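PDB 2E0I: 432aa long hypothetical deoxyribodipyrimidine photolyase from Sulfolobus tokodaii, which probably repairs cyclobutane pyrimidine dimers in DNA using light, with one FAD as catalytic cofactor and a second FAD implicated as a light-harvesting antenna. Local coordinates for residues K389-P392 and P393-H397. Sequence-based numbering, arbitrary orientation.
Sequences KDVP and PSIIH
The ring of Pro-392 meets Ile-395 at its CG corner, where the methyl CD1 of Ile-395 stands 3.4 Å from CG, and on its CB side it adjoins the ring of Pro-393, with Pro-392 CB 3.6 Å from Pro-393 CD. In the plane of the Pro-392 carbonyl, Ile-396 N donates to O at 3.2 Å with an N-H...O angle of 168°. Ile-395 N, 2.9 Å from the same Pro-392 O, makes a weak bond. These bonds identify Pro-392 as the N-cap of the short helix 393-396, in the FAD-binding domain but far from the centre of the chain. Val-391, just before the cap, packs on Ile-396, four residues into the helix, with CG1 to CG1 3.8 Å: the N'-to-N4 pairing of a hydrophobic staple. With chi1 -177°, Val-391 CG1 lies anti to the backbone N and also reaches Ile-395 CG2, the two side chains crossing at about a right angle. Were Pro-393 an alanine, the CD carbon beside Pro-392 CB would be gone, and the loss would probably reduce contact with Ala-378 and leave phi less restrained at the first helical residue. Lys-382 NZ bonds to the carbonyl oxygens of both Lys-389 and Val-391, tying this loop to helix 379-384.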
loop_
_atom_site.group_PDB
_atom_site.type_symbol
_atom_site.label_atom_id
_atom_site.label_comp_id
_atom_site.label_asym_id
_atom_site.label_seq_id
_atom_site.Cartn_x
_atom_site.Cartn_y
_atom_site.Cartn_z
ATOM N N LYS A 389 3.102 27.675 12.627
ATOM C CA LYS A 389 3.415 28.338 11.370
ATOM C C LYS A 389 4.397 29.503 11.459
ATOM O O LYS A 389 5.153 29.749 10.515
ATOM C CB LYS A 389 2.126 28.815 10.690
ATOM C CG LYS A 389 2.356 29.613 9.412
ATOM C CD LYS A 389 3.283 28.862 8.461
ATOM C CE LYS A 389 3.736 29.734 7.296
ATOM N NZ LYS A 389 2.599 30.097 6.404
ATOM N N ASP A 390 4.399 30.221 12.580
ATOM C CA ASP A 390 5.299 31.367 12.714
ATOM C C ASP A 390 6.341 31.261 13.814
ATOM O O ASP A 390 7.165 32.156 13.980
ATOM C CB ASP A 390 4.488 32.650 12.895
ATOM C CG ASP A 390 3.520 32.888 11.746
ATOM O OD1 ASP A 390 2.487 32.187 11.686
ATOM O OD2 ASP A 390 3.797 33.759 10.893
ATOM N N VAL A 391 6.304 30.168 14.565
ATOM C CA VAL A 391 7.279 29.957 15.624
ATOM C C VAL A 391 8.612 29.648 14.944
ATOM O O VAL A 391 8.673 28.830 14.031
ATOM C CB VAL A 391 6.877 28.766 16.521
ATOM C CG1 VAL A 391 7.873 28.603 17.662
ATOM C CG2 VAL A 391 5.478 28.973 17.059
ATOM N N PRO A 392 9.698 30.315 15.361
ATOM C CA PRO A 392 10.986 30.029 14.722
ATOM C C PRO A 392 11.436 28.601 15.022
ATOM O O PRO A 392 11.242 28.097 16.132
ATOM C CB PRO A 392 11.908 31.088 15.324
ATOM C CG PRO A 392 11.330 31.283 16.696
ATOM C CD PRO A 392 9.846 31.329 16.420
ATOM N N PRO A 393 12.049 27.937 14.030
ATOM C CA PRO A 393 12.536 26.561 14.143
ATOM C C PRO A 393 13.216 26.246 15.463
ATOM O O PRO A 393 12.872 25.271 16.127
ATOM C CB PRO A 393 13.474 26.418 12.938
ATOM C CG PRO A 393 13.867 27.814 12.625
ATOM C CD PRO A 393 12.576 28.557 12.805
ATOM N N SER A 394 14.182 27.072 15.839
ATOM C CA SER A 394 14.914 26.875 17.086
ATOM C C SER A 394 13.988 26.491 18.244
ATOM O O SER A 394 14.244 25.536 18.976
ATOM C CB SER A 394 15.669 28.158 17.428
ATOM O OG SER A 394 16.343 28.039 18.666
ATOM N N ILE A 395 12.908 27.245 18.398
ATOM C CA ILE A 395 11.938 27.000 19.453
ATOM C C ILE A 395 11.168 25.708 19.205
ATOM O O ILE A 395 11.049 24.879 20.102
ATOM C CB ILE A 395 10.939 28.174 19.558
ATOM C CG1 ILE A 395 11.704 29.449 19.928
ATOM C CG2 ILE A 395 9.845 27.854 20.574
ATOM C CD1 ILE A 395 10.847 30.695 20.010
ATOM N N ILE A 396 10.648 25.543 17.990
ATOM C CA ILE A 396 9.890 24.347 17.635
ATOM C C ILE A 396 10.634 23.070 18.023
ATOM O O ILE A 396 10.023 22.123 18.518
ATOM C CB ILE A 396 9.573 24.318 16.123
ATOM C CG1 ILE A 396 8.542 25.396 15.789
ATOM C CG2 ILE A 396 9.040 22.953 15.720
ATOM C CD1 ILE A 396 8.224 25.495 14.327
ATOM N N HIS A 397 11.948 23.052 17.807
ATOM C CA HIS A 397 12.763 21.892 18.143
ATOM C C HIS A 397 12.955 21.718 19.648
ATOM O O HIS A 397 13.605 20.765 20.096
ATOM C CB HIS A 397 14.135 21.986 17.480
ATOM C CG HIS A 397 14.089 21.899 15.990
ATOM N ND1 HIS A 397 13.369 20.931 15.325
ATOM C CD2 HIS A 397 14.674 22.656 15.034
ATOM C CE1 HIS A 397 13.512 21.096 14.023
ATOM N NE2 HIS A 397 14.299 22.137 13.819
#